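Local coordinates for bifunctional protein PutA (PDB 5UR2) that probably carries out both oxidation steps from proline to glutamate, pairing an FAD-dependent proline dehydrogenase with an NAD+-dependent glutamate semialdehyde dehydrogenase, at residues 626-631 and 966-971; 652-657 and 959-964; 823-828 and 853-858. All blocks are in the same frame, centred on the assembly; numbering follows the deposited sequence.

Contact 1: 626-631 and 966-971; sequences HYIYKS and EPACVT
Y627 and P967 lie alongside each other and point the same way: the phenol OH of Y627 is 3.2 Å from P967 CB, and ring atom CZ is 3.6 Å from that same CB. With CG anti to the backbone N (chi1 -168°), the Y627 side chain reaches along the strand to P967, past its own cross-strand partner C969. Y629, directly opposite P967, touches it more loosely, through CE1. The other face carries an aliphatic row: I628 CG1 is 3.8 Å from A968 CB, I628 CD1 meets V970 CG2, and the extended part of K630 brings CE to 3.7 Å from A968 CB. Six backbone hydrogen bonds hold the register, pairing H626 with V970, I628 with A968 and K630 with E966; a water further links H626 ND1 to V970 O. Farther out, the Y629 OH sits at the edge of the Y627 ring, in its plane, and both phenols bond D959 OD2 of the second subunit. E966 OE2 forms a salt bridge with R632. C969, V970 and T971 pair in parallel with a strand of the second subunit, so the sheet runs on across the interface, consistent with the antiparallel oligomerisation flap of aldehyde dehydrogenases.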
ATOM      1  N   HIS B 626       8.535   8.868  -9.824  1.00 19.59           N
ATOM      2  CA  HIS B 626       7.537   7.817  -9.667  1.00 20.98           C
ATOM      3  C   HIS B 626       8.146   6.568  -9.039  1.00 24.65           C
ATOM      4  O   HIS B 626       9.285   6.194  -9.341  1.00 23.39           O
ATOM      5  CB  HIS B 626       6.902   7.462 -10.985  1.00 17.05           C
ATOM      6  CG  HIS B 626       6.088   8.568 -11.567  1.00 21.29           C
ATOM      7  ND1 HIS B 626       6.628   9.537 -12.383  1.00 27.79           N
ATOM      8  CD2 HIS B 626       4.775   8.872 -11.440  1.00 20.46           C
ATOM      9  CE1 HIS B 626       5.681  10.385 -12.744  1.00 27.30           C
ATOM     10  NE2 HIS B 626       4.546  10.004 -12.186  1.00 29.62           N
ATOM     11  N   TYR B 627       7.373   5.951  -8.144  1.00 16.58           N
ATOM     12  CA  TYR B 627       7.689   4.685  -7.502  1.00 17.24           C
ATOM     13  C   TYR B 627       6.947   3.586  -8.252  1.00 20.93           C
ATOM     14  O   TYR B 627       5.732   3.692  -8.478  1.00 17.19           O
ATOM     15  CB  TYR B 627       7.283   4.746  -6.024  1.00 16.28           C
ATOM     16  CG  TYR B 627       7.767   3.642  -5.104  1.00 16.72           C
ATOM     17  CD1 TYR B 627       9.044   3.688  -4.539  1.00 22.39           C
ATOM     18  CD2 TYR B 627       6.926   2.601  -4.729  1.00 15.75           C
ATOM     19  CE1 TYR B 627       9.475   2.709  -3.668  1.00 16.19           C
ATOM     20  CE2 TYR B 627       7.350   1.614  -3.854  1.00 17.89           C
ATOM     21  CZ  TYR B 627       8.622   1.679  -3.323  1.00 20.59           C
ATOM     22  OH  TYR B 627       9.053   0.708  -2.449  1.00 22.90           O
ATOM     23  N   ILE B 628       7.687   2.570  -8.704  1.00 18.52           N
ATOM     24  CA  ILE B 628       7.151   1.521  -9.574  1.00 20.44           C
ATOM     25  C   ILE B 628       7.654   0.170  -9.075  1.00 23.62           C
ATOM     26  O   ILE B 628       8.512   0.091  -8.193  1.00 23.61           O
ATOM     27  CB  ILE B 628       7.562   1.723 -11.057  1.00 17.63           C
ATOM     28  CG1 ILE B 628       9.100   1.626 -11.186  1.00 21.85           C
ATOM     29  CG2 ILE B 628       7.061   3.051 -11.607  1.00 15.82           C
ATOM     30  CD1 ILE B 628       9.635   1.671 -12.627  1.00 21.14           C
ATOM     31  N   TYR B 629       7.114  -0.906  -9.655  1.00 14.91           N
ATOM     32  CA  TYR B 629       7.573  -2.260  -9.380  1.00 15.60           C
ATOM     33  C   TYR B 629       8.073  -2.912 -10.665  1.00 17.87           C
ATOM     34  O   TYR B 629       7.524  -2.672 -11.749  1.00 19.41           O
ATOM     35  CB  TYR B 629       6.466  -3.112  -8.746  1.00 18.19           C
ATOM     36  CG  TYR B 629       6.140  -2.606  -7.371  1.00 22.63           C
ATOM     37  CD1 TYR B 629       6.907  -2.977  -6.273  1.00 14.59           C
ATOM     38  CD2 TYR B 629       5.112  -1.699  -7.182  1.00 22.33           C
ATOM     39  CE1 TYR B 629       6.628  -2.475  -5.005  1.00 18.16           C
ATOM     40  CE2 TYR B 629       4.830  -1.192  -5.929  1.00 21.88           C
ATOM     41  CZ  TYR B 629       5.584  -1.585  -4.853  1.00 14.72           C
ATOM     42  OH  TYR B 629       5.281  -1.071  -3.624  1.00 15.20           O
ATOM     43  N   LYS B 630       9.132  -3.715 -10.516  1.00 15.78           N
ATOM     44  CA  LYS B 630       9.758  -4.513 -11.563  1.00 18.45           C
ATOM     45  C   LYS B 630       9.676  -5.997 -11.209  1.00 21.12           C
ATOM     46  O   LYS B 630       9.649  -6.365 -10.035  1.00 21.15           O
ATOM     47  CB  LYS B 630      11.246  -4.153 -11.735  1.00 15.13           C
ATOM     48  CG  LYS B 630      11.557  -2.724 -12.249  1.00 19.06           C
ATOM     49  CD  LYS B 630      13.078  -2.482 -12.109  1.00 24.43           C
ATOM     50  CE  LYS B 630      13.579  -1.160 -12.735  1.00 26.15           C
ATOM     51  NZ  LYS B 630      13.359  -1.095 -14.200  1.00 29.21           N
ATOM     52  N   SER B 631       9.674  -6.853 -12.232  1.00 17.68           N
ATOM     53  CA  SER B 631       9.809  -8.280 -11.994  1.00 23.61           C
ATOM     54  C   SER B 631      11.246  -8.605 -11.585  1.00 21.63           C
ATOM     55  O   SER B 631      12.155  -7.789 -11.736  1.00 22.59           O
ATOM     56  CB  SER B 631       9.411  -9.062 -13.240  1.00 19.24           C
ATOM     57  OG  SER B 631      10.193  -8.655 -14.336  1.00 21.13           O
ATOM     58  N   GLU B 966      10.591  -6.132  -7.419  1.00 19.91           N
ATOM     59  CA  GLU B 966      11.521  -5.164  -6.869  1.00 21.49           C
ATOM     60  C   GLU B 966      10.917  -3.772  -6.964  1.00 15.07           C
ATOM     61  O   GLU B 966      10.384  -3.400  -8.016  1.00 17.73           O
ATOM     62  CB  GLU B 966      12.883  -5.158  -7.605  1.00 18.07           C
ATOM     63  CG  GLU B 966      13.771  -6.359  -7.365  1.00 21.83           C
ATOM     64  CD  GLU B 966      14.296  -6.407  -5.967  1.00 27.26           C
ATOM     65  OE1 GLU B 966      14.562  -5.316  -5.395  1.00 27.17           O
ATOM     66  OE2 GLU B 966      14.434  -7.534  -5.432  1.00 28.20           O
ATOM     67  N   PRO B 967      11.008  -2.978  -5.906  1.00 16.79           N
ATOM     68  CA  PRO B 967      10.608  -1.572  -6.011  1.00 18.66           C
ATOM     69  C   PRO B 967      11.660  -0.791  -6.773  1.00 24.75           C
ATOM     70  O   PRO B 967      12.855  -1.096  -6.704  1.00 25.38           O
ATOM     71  CB  PRO B 967      10.552  -1.117  -4.550  1.00 16.30           C
ATOM     72  CG  PRO B 967      11.681  -1.949  -3.898  1.00 15.63           C
ATOM     73  CD  PRO B 967      11.635  -3.293  -4.598  1.00 15.38           C
ATOM     74  N   ALA B 968      11.212   0.228  -7.500  1.00 18.67           N
ATOM     75  CA  ALA B 968      12.131   1.089  -8.225  1.00 21.37           C
ATOM     76  C   ALA B 968      11.574   2.508  -8.275  1.00 22.46           C
ATOM     77  O   ALA B 968      10.384   2.741  -8.058  1.00 21.38           O
ATOM     78  CB  ALA B 968      12.391   0.563  -9.644  1.00 18.66           C
ATOM     79  N   CYS B 969      12.459   3.454  -8.589  1.00 18.27           N
ATOM     80  CA  CYS B 969      12.127   4.870  -8.690  1.00 20.48           C
ATOM     81  C   CYS B 969      12.686   5.417 -10.000  1.00 24.52           C
ATOM     82  O   CYS B 969      13.835   5.124 -10.359  1.00 25.87           O
ATOM     83  CB  CYS B 969      12.690   5.667  -7.501  1.00 18.82           C
ATOM     84  SG  CYS B 969      12.147   7.399  -7.488  1.00 24.93           S
ATOM     85  N   VAL B 970      11.859   6.164 -10.732  1.00 17.22           N
ATOM     86  CA  VAL B 970      12.250   6.844 -11.968  1.00 17.90           C
ATOM     87  C   VAL B 970      12.093   8.344 -11.738  1.00 20.64           C
ATOM     88  O   VAL B 970      10.998   8.821 -11.411  1.00 21.06           O
ATOM     89  CB  VAL B 970      11.406   6.392 -13.177  1.00 26.49           C
ATOM     90  CG1 VAL B 970      11.788   7.196 -14.406  1.00 22.41           C
ATOM     91  CG2 VAL B 970      11.575   4.886 -13.453  1.00 19.45           C
ATOM     92  N   THR B 971      13.174   9.087 -11.909  1.00 18.74           N
ATOM     93  CA  THR B 971      13.183  10.506 -11.611  1.00 21.59           C
ATOM     94  C   THR B 971      13.632  11.237 -12.862  1.00 22.30           C
ATOM     95  O   THR B 971      14.674  10.904 -13.431  1.00 21.03           O
ATOM     96  CB  THR B 971      14.095  10.800 -10.407  1.00 21.88           C
ATOM     97  OG1 THR B 971      13.627  10.055  -9.278  1.00 18.72           O
ATOM     98  CG2 THR B 971      14.112  12.276 -10.052  1.00 19.63           C
TER
HETATM   99  O   HOH W   1       9.108   9.653 -13.333  1.00 32.79           O

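Contact 2: 652-657 and 959-964; sequences VTAAAV and DYLKQY
One face of the Y964 ring is laid on helix 646-657: A655 N is 3.9 Å above the ring plane, displaced toward the rim, and A654 CB makes a CH-pi contact, 4.2 Å from the ring centroid and 27° off the normal. At the edge of the ring, in its plane, are Y960 CZ and L961 O. This helix connects the parallel strands 623-638 and 661-665, a beta-alpha-beta unit of the Rossmann-type domain in the aldehyde dehydrogenase fold, and the loop 959-964 leads into strand 965-973. The ring reaches the helix because Y964 CG stands beside its own backbone N (chi1 -65°), which also brings CD2 to 3.6 Å from A655 CB. L961 uses a single branch, CD1, which sits 3.3 Å from A654 O and also meets V657 CG1, the two side chains crossing at about a right angle. A654 CB touches three larger side chains, meeting Y960 at CE2, 3.9 Å away, Y964 at CE1 and L961 at CD1. N660 ND2 ties the two elements together further by donating to both A655 O and Y964 O, and I744 of strand 742-746 packs on both tyrosines. A hydrogen bond joins the two hydroxyls, Y960 OH to Y964 OH at 2.7 Å.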
ATOM      1  N   VAL B 652       2.251 -19.809  -8.564  1.00 17.19           N
ATOM      2  CA  VAL B 652       2.564 -19.693  -9.990  1.00 15.92           C
ATOM      3  C   VAL B 652       1.973 -18.414 -10.580  1.00 21.30           C
ATOM      4  O   VAL B 652       2.640 -17.709 -11.352  1.00 18.73           O
ATOM      5  CB  VAL B 652       2.078 -20.942 -10.757  1.00 19.82           C
ATOM      6  CG1 VAL B 652       2.212 -20.741 -12.279  1.00 17.54           C
ATOM      7  CG2 VAL B 652       2.887 -22.149 -10.364  1.00 14.55           C
ATOM      8  N   THR B 653       0.696 -18.121 -10.279  1.00 14.79           N
ATOM      9  CA  THR B 653       0.076 -16.943 -10.883  1.00 13.65           C
ATOM     10  C   THR B 653       0.638 -15.658 -10.294  1.00 17.36           C
ATOM     11  O   THR B 653       0.797 -14.661 -11.015  1.00 19.90           O
ATOM     12  CB  THR B 653      -1.449 -16.960 -10.737  1.00 16.26           C
ATOM     13  OG1 THR B 653      -1.810 -17.050  -9.355  1.00 15.77           O
ATOM     14  CG2 THR B 653      -2.057 -18.109 -11.494  1.00 15.41           C
ATOM     15  N   ALA B 654       0.936 -15.644  -8.988  1.00 14.56           N
ATOM     16  CA  ALA B 654       1.542 -14.446  -8.410  1.00 17.87           C
ATOM     17  C   ALA B 654       2.875 -14.154  -9.081  1.00 16.04           C
ATOM     18  O   ALA B 654       3.114 -13.037  -9.547  1.00 17.25           O
ATOM     19  CB  ALA B 654       1.729 -14.591  -6.897  1.00 13.78           C
ATOM     20  N   ALA B 655       3.729 -15.175  -9.192  1.00 18.27           N
ATOM     21  CA  ALA B 655       5.029 -15.000  -9.828  1.00 18.43           C
ATOM     22  C   ALA B 655       4.868 -14.551 -11.275  1.00 20.36           C
ATOM     23  O   ALA B 655       5.498 -13.586 -11.713  1.00 21.62           O
ATOM     24  CB  ALA B 655       5.815 -16.308  -9.766  1.00 19.02           C
ATOM     25  N   ALA B 656       4.027 -15.252 -12.029  1.00 16.11           N
ATOM     26  CA  ALA B 656       3.897 -14.972 -13.453  1.00 18.07           C
ATOM     27  C   ALA B 656       3.211 -13.635 -13.705  1.00 23.09           C
ATOM     28  O   ALA B 656       3.667 -12.856 -14.555  1.00 23.39           O
ATOM     29  CB  ALA B 656       3.150 -16.114 -14.145  1.00 16.38           C
ATOM     30  N   VAL B 657       2.128 -13.331 -12.968  1.00 17.90           N
ATOM     31  CA  VAL B 657       1.441 -12.072 -13.241  1.00 14.34           C
ATOM     32  C   VAL B 657       2.355 -10.901 -12.909  1.00 19.02           C
ATOM     33  O   VAL B 657       2.261  -9.837 -13.532  1.00 18.94           O
ATOM     34  CB  VAL B 657       0.097 -11.959 -12.483  1.00 16.73           C
ATOM     35  CG1 VAL B 657       0.303 -11.401 -11.058  1.00 13.29           C
ATOM     36  CG2 VAL B 657      -0.854 -11.061 -13.254  1.00 15.72           C
ATOM     37  N   ASP B 959       0.252  -7.414   0.743  1.00 20.05           N
ATOM     38  CA  ASP B 959       1.712  -7.355   0.649  1.00 16.96           C
ATOM     39  C   ASP B 959       2.291  -8.481  -0.191  1.00 18.30           C
ATOM     40  O   ASP B 959       3.485  -8.445  -0.507  1.00 19.80           O
ATOM     41  CB  ASP B 959       2.371  -7.388   2.051  1.00 17.25           C
ATOM     42  CG  ASP B 959       2.002  -6.171   2.911  1.00 24.11           C
ATOM     43  OD1 ASP B 959       1.825  -5.060   2.349  1.00 20.69           O
ATOM     44  OD2 ASP B 959       1.836  -6.338   4.142  1.00 25.95           O
ATOM     45  N   TYR B 960       1.485  -9.478  -0.567  1.00 14.15           N
ATOM     46  CA  TYR B 960       2.056 -10.736  -1.051  1.00 13.80           C
ATOM     47  C   TYR B 960       2.703 -10.592  -2.430  1.00 24.34           C
ATOM     48  O   TYR B 960       3.837 -11.042  -2.641  1.00 20.55           O
ATOM     49  CB  TYR B 960       0.996 -11.821  -1.088  1.00 17.28           C
ATOM     50  CG  TYR B 960       1.572 -13.158  -1.459  1.00 17.00           C
ATOM     51  CD1 TYR B 960       2.366 -13.862  -0.556  1.00 17.86           C
ATOM     52  CD2 TYR B 960       1.341 -13.711  -2.697  1.00 16.48           C
ATOM     53  CE1 TYR B 960       2.908 -15.093  -0.874  1.00 18.89           C
ATOM     54  CE2 TYR B 960       1.875 -14.958  -3.035  1.00 21.83           C
ATOM     55  CZ  TYR B 960       2.662 -15.638  -2.115  1.00 19.74           C
ATOM     56  OH  TYR B 960       3.207 -16.854  -2.431  1.00 22.62           O
ATOM     57  N   LEU B 961       1.990  -9.987  -3.382  1.00 20.40           N
ATOM     58  CA  LEU B 961       2.481  -9.900  -4.754  1.00 20.95           C
ATOM     59  C   LEU B 961       3.818  -9.158  -4.849  1.00 21.11           C
ATOM     60  O   LEU B 961       4.655  -9.498  -5.703  1.00 21.25           O
ATOM     61  CB  LEU B 961       1.432  -9.212  -5.629  1.00 17.05           C
ATOM     62  CG  LEU B 961       1.671  -9.255  -7.133  1.00 25.38           C
ATOM     63  CD1 LEU B 961       1.829 -10.719  -7.572  1.00 23.75           C
ATOM     64  CD2 LEU B 961       0.519  -8.553  -7.865  1.00 25.37           C
ATOM     65  N   LYS B 962       4.043  -8.164  -3.981  1.00 17.61           N
ATOM     66  CA  LYS B 962       5.284  -7.388  -4.004  1.00 22.59           C
ATOM     67  C   LYS B 962       6.522  -8.226  -3.696  1.00 21.19           C
ATOM     68  O   LYS B 962       7.634  -7.849  -4.101  1.00 19.55           O
ATOM     69  CB  LYS B 962       5.194  -6.229  -3.007  1.00 18.62           C
ATOM     70  CG  LYS B 962       4.122  -5.183  -3.367  1.00 18.62           C
ATOM     71  CD  LYS B 962       3.998  -4.163  -2.251  1.00 21.32           C
ATOM     72  CE  LYS B 962       2.979  -3.113  -2.576  1.00 21.65           C
ATOM     73  NZ  LYS B 962       2.986  -2.023  -1.567  1.00 18.60           N
ATOM     74  N   GLN B 963       6.365  -9.342  -2.985  1.00 16.53           N
ATOM     75  CA  GLN B 963       7.502 -10.225  -2.710  1.00 17.74           C
ATOM     76  C   GLN B 963       8.098 -10.808  -3.988  1.00 22.35           C
ATOM     77  O   GLN B 963       9.253 -11.251  -3.981  1.00 21.65           O
ATOM     78  CB  GLN B 963       7.066 -11.364  -1.787  1.00 14.41           C
ATOM     79  CG  GLN B 963       6.764 -10.957  -0.349  1.00 29.54           C
ATOM     80  CD  GLN B 963       8.031 -10.702   0.438  1.00 39.20           C
ATOM     81  OE1 GLN B 963       8.540  -9.584   0.470  1.00 39.85           O
ATOM     82  NE2 GLN B 963       8.585 -11.760   1.027  1.00 38.27           N
ATOM     83  N   TYR B 964       7.316 -10.859  -5.065  1.00 19.27           N
ATOM     84  CA  TYR B 964       7.768 -11.351  -6.355  1.00 19.57           C
ATOM     85  C   TYR B 964       8.310 -10.238  -7.245  1.00 17.07           C
ATOM     86  O   TYR B 964       8.563 -10.483  -8.427  1.00 14.51           O
ATOM     87  CB  TYR B 964       6.617 -12.075  -7.074  1.00 13.98           C
ATOM     88  CG  TYR B 964       6.183 -13.335  -6.356  1.00 19.01           C
ATOM     89  CD1 TYR B 964       5.244 -13.293  -5.326  1.00 19.37           C
ATOM     90  CD2 TYR B 964       6.732 -14.562  -6.698  1.00 20.56           C
ATOM     91  CE1 TYR B 964       4.853 -14.458  -4.664  1.00 20.83           C
ATOM     92  CE2 TYR B 964       6.349 -15.720  -6.063  1.00 25.89           C
ATOM     93  CZ  TYR B 964       5.412 -15.669  -5.049  1.00 25.07           C
ATOM     94  OH  TYR B 964       5.071 -16.850  -4.434  1.00 22.89           O
TER

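Contact 3: 823-828 and 853-858; sequences VDKEAY and GGFFAP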
ATOM      1  N   VAL B 823      -2.064 -38.940   3.402  1.00 27.48           N
ATOM      2  CA  VAL B 823      -1.649 -38.783   2.007  1.00 28.57           C
ATOM      3  C   VAL B 823      -0.954 -40.036   1.460  1.00 29.38           C
ATOM      4  O   VAL B 823      -1.229 -40.451   0.330  1.00 27.27           O
ATOM      5  CB  VAL B 823      -0.771 -37.525   1.852  1.00 24.79           C
ATOM      6  CG1 VAL B 823       0.549 -37.679   2.592  1.00 25.27           C
ATOM      7  CG2 VAL B 823      -0.503 -37.275   0.397  1.00 21.53           C
ATOM      8  N   ASP B 824      -0.061 -40.667   2.232  1.00 30.20           N
ATOM      9  CA  ASP B 824       0.717 -41.792   1.707  1.00 33.41           C
ATOM     10  C   ASP B 824       1.172 -42.694   2.855  1.00 28.88           C
ATOM     11  O   ASP B 824       0.942 -42.407   4.034  1.00 29.50           O
ATOM     12  CB  ASP B 824       1.910 -41.318   0.843  1.00 24.60           C
ATOM     13  CG  ASP B 824       2.923 -40.446   1.615  1.00 32.40           C
ATOM     14  OD1 ASP B 824       2.898 -40.402   2.870  1.00 28.37           O
ATOM     15  OD2 ASP B 824       3.764 -39.798   0.943  1.00 37.37           O
ATOM     16  N   LYS B 825       1.828 -43.805   2.492  1.00 27.21           N
ATOM     17  CA  LYS B 825       2.169 -44.819   3.487  1.00 27.63           C
ATOM     18  C   LYS B 825       3.180 -44.289   4.508  1.00 29.19           C
ATOM     19  O   LYS B 825       3.095 -44.614   5.699  1.00 27.94           O
ATOM     20  CB  LYS B 825       2.686 -46.079   2.793  1.00 35.68           C
ATOM     21  CG  LYS B 825       2.844 -47.277   3.740  1.00 34.70           C
ATOM     22  CD  LYS B 825       3.249 -48.521   3.003  1.00 37.97           C
ATOM     23  CE  LYS B 825       3.389 -49.712   3.960  1.00 47.22           C
ATOM     24  NZ  LYS B 825       4.276 -49.454   5.142  1.00 43.42           N
ATOM     25  N   GLU B 826       4.140 -43.474   4.061  1.00 31.06           N
ATOM     26  CA  GLU B 826       5.078 -42.843   4.987  1.00 34.54           C
ATOM     27  C   GLU B 826       4.351 -42.020   6.051  1.00 33.63           C
ATOM     28  O   GLU B 826       4.643 -42.128   7.244  1.00 31.46           O
ATOM     29  CB  GLU B 826       6.065 -41.960   4.225  1.00 31.04           C
ATOM     30  CG  GLU B 826       7.038 -41.252   5.156  1.00 44.31           C
ATOM     31  CD  GLU B 826       7.948 -40.256   4.454  1.00 53.52           C
ATOM     32  OE1 GLU B 826       7.948 -40.214   3.209  1.00 48.96           O
ATOM     33  OE2 GLU B 826       8.649 -39.498   5.162  1.00 62.98           O
ATOM     34  N   ALA B 827       3.424 -41.159   5.632  1.00 33.38           N
ATOM     35  CA  ALA B 827       2.690 -40.365   6.611  1.00 29.95           C
ATOM     36  C   ALA B 827       1.862 -41.261   7.523  1.00 27.78           C
ATOM     37  O   ALA B 827       1.846 -41.074   8.744  1.00 29.12           O
ATOM     38  CB  ALA B 827       1.793 -39.349   5.897  1.00 29.26           C
ATOM     39  N   TYR B 828       1.191 -42.253   6.943  1.00 26.78           N
ATOM     40  CA  TYR B 828       0.415 -43.201   7.731  1.00 25.47           C
ATOM     41  C   TYR B 828       1.270 -43.845   8.819  1.00 30.23           C
ATOM     42  O   TYR B 828       0.920 -43.806  10.002  1.00 27.91           O
ATOM     43  CB  TYR B 828      -0.178 -44.262   6.805  1.00 26.72           C
ATOM     44  CG  TYR B 828      -1.009 -45.330   7.505  1.00 30.82           C
ATOM     45  CD1 TYR B 828      -2.355 -45.108   7.800  1.00 24.66           C
ATOM     46  CD2 TYR B 828      -0.449 -46.551   7.869  1.00 28.19           C
ATOM     47  CE1 TYR B 828      -3.115 -46.073   8.424  1.00 25.26           C
ATOM     48  CE2 TYR B 828      -1.206 -47.529   8.502  1.00 30.14           C
ATOM     49  CZ  TYR B 828      -2.540 -47.272   8.779  1.00 30.77           C
ATOM     50  OH  TYR B 828      -3.313 -48.212   9.406  1.00 35.77           O
ATOM     51  N   GLY B 853      -8.015 -50.922   3.464  1.00 30.66           N
ATOM     52  CA  GLY B 853      -7.813 -50.716   2.049  1.00 30.62           C
ATOM     53  C   GLY B 853      -7.067 -49.452   1.684  1.00 35.68           C
ATOM     54  O   GLY B 853      -6.727 -49.280   0.505  1.00 38.47           O
ATOM     55  N   GLY B 854      -6.823 -48.561   2.642  1.00 33.26           N
ATOM     56  CA  GLY B 854      -6.129 -47.315   2.388  1.00 30.36           C
ATOM     57  C   GLY B 854      -5.475 -46.767   3.642  1.00 31.40           C
ATOM     58  O   GLY B 854      -5.406 -47.435   4.674  1.00 38.92           O
ATOM     59  N   PHE B 855      -4.993 -45.531   3.543  1.00 25.72           N
ATOM     60  CA  PHE B 855      -4.179 -44.941   4.614  1.00 32.45           C
ATOM     61  C   PHE B 855      -5.056 -44.217   5.638  1.00 32.45           C
ATOM     62  O   PHE B 855      -4.906 -43.025   5.927  1.00 33.93           O
ATOM     63  CB  PHE B 855      -3.120 -44.013   4.017  1.00 33.06           C
ATOM     64  CG  PHE B 855      -2.275 -44.669   2.952  1.00 30.90           C
ATOM     65  CD1 PHE B 855      -1.704 -45.905   3.179  1.00 24.23           C
ATOM     66  CD2 PHE B 855      -2.074 -44.062   1.725  1.00 28.44           C
ATOM     67  CE1 PHE B 855      -0.926 -46.539   2.201  1.00 28.04           C
ATOM     68  CE2 PHE B 855      -1.300 -44.678   0.745  1.00 29.85           C
ATOM     69  CZ  PHE B 855      -0.726 -45.919   0.985  1.00 28.00           C
ATOM     70  N   PHE B 856      -5.974 -44.977   6.221  1.00 27.62           N
ATOM     71  CA  PHE B 856      -6.967 -44.410   7.127  1.00 33.10           C
ATOM     72  C   PHE B 856      -6.368 -44.380   8.524  1.00 31.29           C
ATOM     73  O   PHE B 856      -6.371 -45.387   9.234  1.00 35.71           O
ATOM     74  CB  PHE B 856      -8.268 -45.208   7.062  1.00 37.41           C
ATOM     75  CG  PHE B 856      -8.916 -45.168   5.704  1.00 36.18           C
ATOM     76  CD1 PHE B 856      -9.663 -44.066   5.304  1.00 26.61           C
ATOM     77  CD2 PHE B 856      -8.723 -46.208   4.801  1.00 33.75           C
ATOM     78  CE1 PHE B 856     -10.230 -44.014   4.050  1.00 22.02           C
ATOM     79  CE2 PHE B 856      -9.291 -46.162   3.539  1.00 29.93           C
ATOM     80  CZ  PHE B 856     -10.052 -45.057   3.163  1.00 25.48           C
ATOM     81  N   ALA B 857      -5.808 -43.243   8.897  1.00 23.31           N
ATOM     82  CA  ALA B 857      -5.369 -43.059  10.279  1.00 37.04           C
ATOM     83  C   ALA B 857      -6.558 -42.611  11.140  1.00 31.55           C
ATOM     84  O   ALA B 857      -7.405 -41.849  10.673  1.00 26.67           O
ATOM     85  CB  ALA B 857      -4.223 -42.036  10.362  1.00 25.72           C
ATOM     86  N   PRO B 858      -6.666 -43.088  12.378  1.00 24.18           N
ATOM     87  CA  PRO B 858      -7.862 -42.813  13.182  1.00 24.14           C
ATOM     88  C   PRO B 858      -7.810 -41.439  13.820  1.00 30.08           C
ATOM     89  O   PRO B 858      -6.744 -40.983  14.255  1.00 30.76           O
ATOM     90  CB  PRO B 858      -7.817 -43.907  14.255  1.00 25.57           C
ATOM     91  CG  PRO B 858      -6.338 -44.146  14.450  1.00 28.03           C
ATOM     92  CD  PRO B 858      -5.709 -43.961  13.082  1.00 25.05           C
TER
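The capped N-terminus of helix 825-841 packs here against the loop that precedes strand 860-863, within the aldehyde dehydrogenase part of the chain. Helix 825-841 is followed by strand 843-847, this loop and strand 860-863, which pairs antiparallel with 843-847. D824 is the N-cap: its OD1 accepts from A827 N at 2.9 Å with an N-H...O angle of 166°, the donor meeting OD1 nearly along the C-O direction. F855, at the centre of an inverse gamma turn, lays one ring face on the first peptide of the helix. K825 N lies 3.6 Å above the ring plane over its centre, and D824 C is 3.7 Å above it nearer the rim. F855 CG, beside its own backbone N (chi1 -53°), directs the ring onto the helix start, and ring atom CE1 of F855 comes 3.7 Å from K825 CB, the two side chains crossing at about a right angle. Beyond this, the K825 chain turns at chi4 and its ammonium group forms a salt bridge with D829. Y828 comes from one helical turn further on. It presents an edge to the loop, with CE1 3.4 Å from F856 O near the ring plane, while CD1 lies 3.6 Å from F855 C. A857 CB is a looser neighbour of CD1. The backbone of F855 is itself held by hydrogen bonds to P517 and V822, and D824 OD2 accepts from Q669 NE2, so both sides are positioned from outside. The two segments therefore meet through aromatic rings, peptide groups and aliphatic carbon, with no conventional polar bond. Cohesion should come mainly from dispersion, perhaps helped by the polarised C-H edge of Y828 facing a carbonyl oxygen, while the helix end and the Q669 amide would probably favour an ionised D824.

All three contacts lie in the aldehyde dehydrogenase part of the chain, whereas the modified flavin is bound by residues of the proline dehydrogenase region. Contacts 1 and 2 are neighbours, their centres 16 Å apart, and they touch where Y629 OH and K962 NZ approach to 3.2 Å in a weak hydrogen bond. Both also reach the second subunit; in contact 2, D959 forms a salt bridge with K962 of the second subunit, and K962 one with D959 of the second subunit. Contact 2 is the one near a predicted catalytic residue, the side chain of Y960 being about 7 Å from that of E746. Contact 3 stands apart: its nearest atoms are about 19 Å from contact 2 and about 33 Å from contact 1, and no other protein chain touches it.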